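Local coordinates for protein putative protease (Parabacteroides distasonis ATCC 8503, PDB 3KD4) that is of unproven function but is probably an exported protease-like protein, at residues 251-264 against 283-297. Residues are numbered along the deposited sequence; the frame is centred on the assembly and turned at random.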
loop_
_atom_site.group_PDB
_atom_site.type_symbol
_atom_site.label_atom_id
_atom_site.label_comp_id
_atom_site.label_asym_id
_atom_site.label_seq_id
_atom_site.Cartn_x
_atom_site.Cartn_y
_atom_site.Cartn_z
ATOM N N ILE A 251 -0.827 14.738 21.813
ATOM C CA ILE A 251 -0.777 13.281 21.842
ATOM C C ILE A 251 -0.176 12.738 20.534
ATOM O O ILE A 251 0.778 11.957 20.546
ATOM C CB ILE A 251 -2.162 12.659 22.120
ATOM C CG1 ILE A 251 -2.711 13.110 23.490
ATOM C CG2 ILE A 251 -2.106 11.102 22.008
ATOM C CD1 ILE A 251 -1.896 12.680 24.687
ATOM N N ARG A 252 -0.725 13.167 19.408
ATOM C CA ARG A 252 -0.219 12.778 18.095
ATOM C C ARG A 252 1.277 13.061 17.948
ATOM O O ARG A 252 2.027 12.217 17.495
ATOM C CB ARG A 252 -0.990 13.525 17.008
ATOM C CG ARG A 252 -0.790 13.007 15.609
ATOM C CD ARG A 252 -1.381 13.972 14.565
ATOM N NE ARG A 252 -0.723 15.261 14.702
ATOM C CZ ARG A 252 -1.288 16.395 15.114
ATOM N NH1 ARG A 252 -2.601 16.470 15.377
ATOM N NH2 ARG A 252 -0.528 17.487 15.245
ATOM N N ASP A 253 1.706 14.263 18.312
ATOM C CA ASP A 253 3.110 14.643 18.162
ATOM C C ASP A 253 3.984 13.845 19.096
ATOM O O ASP A 253 5.072 13.432 18.712
ATOM C CB ASP A 253 3.306 16.135 18.425
ATOM C CG ASP A 253 2.696 17.000 17.325
ATOM O OD1 ASP A 253 2.410 16.460 16.233
ATOM O OD2 ASP A 253 2.490 18.206 17.559
ATOM N N HIS A 254 3.530 13.621 20.328
ATOM C CA HIS A 254 4.314 12.770 21.213
ATOM C C HIS A 254 4.576 11.397 20.602
ATOM O O HIS A 254 5.701 10.902 20.655
ATOM C CB HIS A 254 3.669 12.561 22.559
ATOM C CG HIS A 254 4.552 11.799 23.496
ATOM N ND1 HIS A 254 5.577 12.400 24.197
ATOM C CD2 HIS A 254 4.609 10.477 23.793
ATOM C CE1 HIS A 254 6.210 11.482 24.908
ATOM N NE2 HIS A 254 5.634 10.309 24.689
ATOM N N ILE A 255 3.535 10.795 20.015
ATOM C CA ILE A 255 3.676 9.493 19.419
ATOM C C ILE A 255 4.546 9.530 18.177
ATOM O O ILE A 255 5.467 8.728 18.048
ATOM C CB ILE A 255 2.305 8.785 19.158
ATOM C CG1 ILE A 255 1.696 8.382 20.499
ATOM C CG2 ILE A 255 2.538 7.535 18.320
ATOM C CD1 ILE A 255 0.185 8.257 20.557
ATOM N N LEU A 256 4.282 10.472 17.290
ATOM C CA LEU A 256 5.089 10.634 16.077
ATOM C C LEU A 256 6.557 10.865 16.406
ATOM O O LEU A 256 7.424 10.342 15.728
ATOM C CB LEU A 256 4.618 11.844 15.258
ATOM C CG LEU A 256 3.306 11.808 14.469
ATOM C CD1 LEU A 256 3.034 13.239 13.896
ATOM C CD2 LEU A 256 3.374 10.776 13.364
ATOM N N ASN A 257 6.835 11.654 17.435
ATOM C CA ASN A 257 8.217 11.996 17.763
ATOM C C ASN A 257 8.958 10.925 18.517
ATOM O O ASN A 257 10.159 10.956 18.559
ATOM C CB ASN A 257 8.277 13.295 18.585
ATOM C CG ASN A 257 7.904 14.511 17.767
ATOM O OD1 ASN A 257 7.968 14.480 16.536
ATOM N ND2 ASN A 257 7.481 15.583 18.440
ATOM N N ASN A 258 8.251 9.985 19.124
ATOM C CA ASN A 258 8.890 9.054 20.032
ATOM C C ASN A 258 8.766 7.583 19.682
ATOM O O ASN A 258 9.411 6.767 20.306
ATOM C CB ASN A 258 8.385 9.339 21.448
ATOM C CG ASN A 258 8.897 10.667 21.967
ATOM O OD1 ASN A 258 10.033 10.748 22.367
ATOM N ND2 ASN A 258 8.092 11.710 21.905
ATOM N N LEU A 259 7.957 7.232 18.696
ATOM C CA LEU A 259 7.797 5.831 18.307
ATOM C C LEU A 259 8.130 5.700 16.848
ATOM O O LEU A 259 7.670 6.490 16.025
ATOM C CB LEU A 259 6.369 5.340 18.533
ATOM C CG LEU A 259 6.045 4.846 19.951
ATOM C CD1 LEU A 259 5.528 5.990 20.851
ATOM C CD2 LEU A 259 5.026 3.720 19.891
ATOM N N SER A 260 8.947 4.715 16.515
ATOM C CA SER A 260 9.166 4.413 15.122
ATOM C C SER A 260 8.213 3.272 14.730
ATOM O O SER A 260 7.793 2.480 15.589
ATOM C CB SER A 260 10.612 4.052 14.895
ATOM O OG SER A 260 10.890 2.855 15.571
ATOM N N THR A 261 7.844 3.218 13.452
ATOM C CA THR A 261 6.901 2.214 12.990
ATOM C C THR A 261 7.633 0.999 12.477
ATOM O O THR A 261 8.478 1.109 11.630
ATOM C CB THR A 261 6.007 2.702 11.880
ATOM O OG1 THR A 261 5.413 3.914 12.299
ATOM C CG2 THR A 261 4.866 1.664 11.606
ATOM N N CYS A 262 7.261 -0.150 13.007
ATOM C CA CYS A 262 7.830 -1.429 12.653
ATOM C C CYS A 262 6.832 -2.149 11.750
ATOM O O CYS A 262 5.787 -2.576 12.225
ATOM C CB CYS A 262 8.023 -2.191 13.960
ATOM S SG CYS A 262 8.950 -3.655 13.831
ATOM N N PRO A 263 7.130 -2.280 10.455
ATOM C CA PRO A 263 6.114 -2.847 9.557
ATOM C C PRO A 263 5.943 -4.389 9.598
ATOM O O PRO A 263 6.088 -5.077 8.593
ATOM C CB PRO A 263 6.561 -2.333 8.189
ATOM C CG PRO A 263 8.077 -2.296 8.292
ATOM C CD PRO A 263 8.372 -1.926 9.732
ATOM N N ILE A 264 5.549 -4.913 10.741
ATOM C CA ILE A 264 5.313 -6.345 10.878
ATOM C C ILE A 264 3.862 -6.643 10.535
ATOM O O ILE A 264 2.945 -6.096 11.160
ATOM C CB ILE A 264 5.627 -6.811 12.269
ATOM C CG1 ILE A 264 7.081 -6.432 12.590
ATOM C CG2 ILE A 264 5.417 -8.322 12.397
ATOM C CD1 ILE A 264 7.356 -6.456 14.014
ATOM N N ALA A 283 9.387 2.407 22.340
ATOM C CA ALA A 283 9.734 3.329 21.255
ATOM C C ALA A 283 9.738 2.749 19.819
ATOM O O ALA A 283 10.300 3.355 18.889
ATOM C CB ALA A 283 11.095 3.973 21.541
ATOM N N TYR A 284 9.149 1.579 19.628
ATOM C CA TYR A 284 8.783 1.143 18.284
ATOM C C TYR A 284 7.438 0.445 18.423
ATOM O O TYR A 284 7.092 -0.025 19.488
ATOM C CB TYR A 284 9.845 0.230 17.643
ATOM C CG TYR A 284 10.081 -1.053 18.395
ATOM C CD1 TYR A 284 9.344 -2.190 18.127
ATOM C CD2 TYR A 284 11.067 -1.126 19.374
ATOM C CE1 TYR A 284 9.555 -3.360 18.843
ATOM C CE2 TYR A 284 11.300 -2.278 20.068
ATOM C CZ TYR A 284 10.548 -3.394 19.813
ATOM O OH TYR A 284 10.803 -4.534 20.545
ATOM N N GLY A 285 6.669 0.410 17.350
ATOM C CA GLY A 285 5.415 -0.304 17.333
ATOM C C GLY A 285 4.994 -0.644 15.911
ATOM O O GLY A 285 5.360 0.034 14.950
ATOM N N THR A 286 4.207 -1.698 15.791
ATOM C CA THR A 286 3.560 -2.041 14.527
ATOM C C THR A 286 2.484 -1.007 14.288
ATOM O O THR A 286 2.098 -0.321 15.216
ATOM C CB THR A 286 2.954 -3.423 14.600
ATOM O OG1 THR A 286 1.840 -3.405 15.506
ATOM C CG2 THR A 286 4.016 -4.444 15.064
ATOM N N PRO A 287 2.000 -0.872 13.034
ATOM C CA PRO A 287 0.889 0.036 12.773
ATOM C C PRO A 287 -0.300 -0.183 13.705
ATOM O O PRO A 287 -0.895 0.776 14.178
ATOM C CB PRO A 287 0.511 -0.277 11.321
ATOM C CG PRO A 287 1.852 -0.686 10.703
ATOM C CD PRO A 287 2.504 -1.505 11.801
ATOM N N LEU A 288 -0.599 -1.448 13.992
ATOM C CA LEU A 288 -1.717 -1.811 14.831
ATOM C C LEU A 288 -1.475 -1.336 16.274
ATOM O O LEU A 288 -2.368 -0.793 16.911
ATOM C CB LEU A 288 -1.943 -3.317 14.788
ATOM C CG LEU A 288 -3.101 -3.884 15.611
ATOM C CD1 LEU A 288 -4.442 -3.320 15.116
ATOM C CD2 LEU A 288 -3.092 -5.455 15.570
ATOM N N GLU A 289 -0.271 -1.564 16.774
ATOM C CA GLU A 289 0.120 -1.099 18.113
ATOM C C GLU A 289 0.055 0.418 18.224
ATOM O O GLU A 289 -0.436 0.956 19.213
ATOM C CB GLU A 289 1.529 -1.587 18.454
ATOM C CG GLU A 289 1.574 -3.047 18.874
ATOM C CD GLU A 289 2.997 -3.616 19.009
ATOM O OE1 GLU A 289 3.948 -2.988 18.483
ATOM O OE2 GLU A 289 3.169 -4.676 19.666
ATOM N N ILE A 290 0.567 1.114 17.216
ATOM C CA ILE A 290 0.560 2.569 17.241
ATOM C C ILE A 290 -0.859 3.128 17.179
ATOM O O ILE A 290 -1.224 4.039 17.943
ATOM C CB ILE A 290 1.489 3.151 16.123
ATOM C CG1 ILE A 290 2.954 2.792 16.425
ATOM C CG2 ILE A 290 1.332 4.686 15.997
ATOM C CD1 ILE A 290 3.930 3.035 15.227
ATOM N N ALA A 291 -1.679 2.549 16.322
ATOM C CA ALA A 291 -3.070 2.954 16.233
ATOM C C ALA A 291 -3.781 2.818 17.584
ATOM O O ALA A 291 -4.534 3.698 17.965
ATOM C CB ALA A 291 -3.798 2.119 15.175
ATOM N N GLN A 292 -3.559 1.716 18.291
ATOM C CA GLN A 292 -4.237 1.480 19.582
ATOM C C GLN A 292 -3.679 2.364 20.664
ATOM O O GLN A 292 -4.430 2.859 21.493
ATOM C CB GLN A 292 -4.169 0.009 20.012
ATOM C CG GLN A 292 -4.891 -0.314 21.329
ATOM C CD GLN A 292 -6.383 -0.033 21.332
ATOM O OE1 GLN A 292 -6.959 0.340 20.319
ATOM N NE2 GLN A 292 -7.021 -0.240 22.488
ATOM N N LEU A 293 -2.365 2.587 20.650
ATOM C CA LEU A 293 -1.746 3.495 21.623
ATOM C C LEU A 293 -2.333 4.925 21.522
ATOM O O LEU A 293 -2.729 5.560 22.520
ATOM C CB LEU A 293 -0.227 3.522 21.417
ATOM C CG LEU A 293 0.510 4.479 22.358
ATOM C CD1 LEU A 293 0.175 4.114 23.828
ATOM C CD2 LEU A 293 2.051 4.508 22.108
ATOM N N LEU A 294 -2.403 5.421 20.301
ATOM C CA LEU A 294 -2.956 6.740 20.031
ATOM C C LEU A 294 -4.437 6.784 20.473
ATOM O O LEU A 294 -4.867 7.690 21.162
ATOM C CB LEU A 294 -2.802 7.002 18.529
ATOM C CG LEU A 294 -3.318 8.281 17.878
ATOM C CD1 LEU A 294 -2.678 9.539 18.504
ATOM C CD2 LEU A 294 -3.103 8.201 16.345
ATOM N N ASN A 295 -5.214 5.779 20.068
ATOM C CA ASN A 295 -6.611 5.670 20.493
ATOM C C ASN A 295 -6.779 5.676 22.031
ATOM O O ASN A 295 -7.608 6.430 22.572
ATOM C CB ASN A 295 -7.206 4.392 19.877
ATOM C CG ASN A 295 -8.664 4.207 20.210
ATOM O OD1 ASN A 295 -9.480 5.105 20.014
ATOM N ND2 ASN A 295 -8.989 3.046 20.749
ATOM N N VAL A 296 -5.991 4.869 22.728
ATOM C CA VAL A 296 -6.058 4.805 24.198
ATOM C C VAL A 296 -5.722 6.172 24.811
ATOM O O VAL A 296 -6.402 6.653 25.709
ATOM C CB VAL A 296 -5.092 3.754 24.751
ATOM C CG1 VAL A 296 -4.871 3.936 26.262
ATOM C CG2 VAL A 296 -5.606 2.325 24.408
HETATM N N MSE A 297 -4.696 6.815 24.282
HETATM C CA MSE A 297 -4.240 8.082 24.854
HETATM C C MSE A 297 -5.230 9.198 24.535
HETATM O O MSE A 297 -5.590 9.988 25.422
HETATM C CB MSE A 297 -2.840 8.405 24.351
HETATM C CG MSE A 297 -1.818 7.469 24.901
HETATM SE SE MSE A 297 0.048 7.944 24.454
HETATM C CE MSE A 297 0.231 9.342 25.820
#
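Ile255 drops its CD1 as a knob into the hole formed by Ile290, Leu293, Leu294 and Met297, a selenomethionine; the methyl lies 3.5 Å from Leu294 CA and 3.7 Å from Leu294 CD1. One turn earlier, Ile251 CG2 rests 3.6 Å from Met297 CB. In Met297, CG anti to the carbonyl carbon (chi1 -69°) and an extended chi2 bring SE near Ile255 CD1, and the bend at chi3 carries CE toward Ile251 CD1. The helical segments 251-258 and 287-297 run roughly antiparallel, their axes at 150°. Where the first helix ends, Leu259 takes over, its CD2 lying 3.8 Å from Leu293 CD2 while its side chain lies alongside Ile290, pointing the other way. Ile290 CD1 reaches Thr261 OG1, the two side chains crossing at about a right angle, and Thr261 CG2 meets the Pro287 ring.

Beyond this apolar seam the two segments pair as short parallel strands. Ser260 N donates to Ala283 O, Gly285 N to Ser260 O, and Cys262 N to Gly285 O (2.7 Å). Helix 276-282 links the strands in a beta-alpha-beta unit and packs Val279 against Leu259.

The ladder delivers Thr286 to the N-cap of the second helix. With chi1 at 69°, OG1 accepts from Glu289 N (3.1 Å), and CG2 turns to Ile264 CB; Glu289 OE1 in turn accepts from Thr286 N (3.0 Å), completing a capping box. A valine here would probably leave Glu289 N without its capping acceptor and the helix start less firmly fixed. Arg274 NH2 forms a salt bridge with Glu289 OE1 and also donates to Tyr284 O, so one guanidinium nitrogen meets both the strand and the cap. The contact therefore divides its chemistry: dispersion packing joins the helix bodies, while directional backbone bonds and the capping box would be expected to hold the start of the second helix in place.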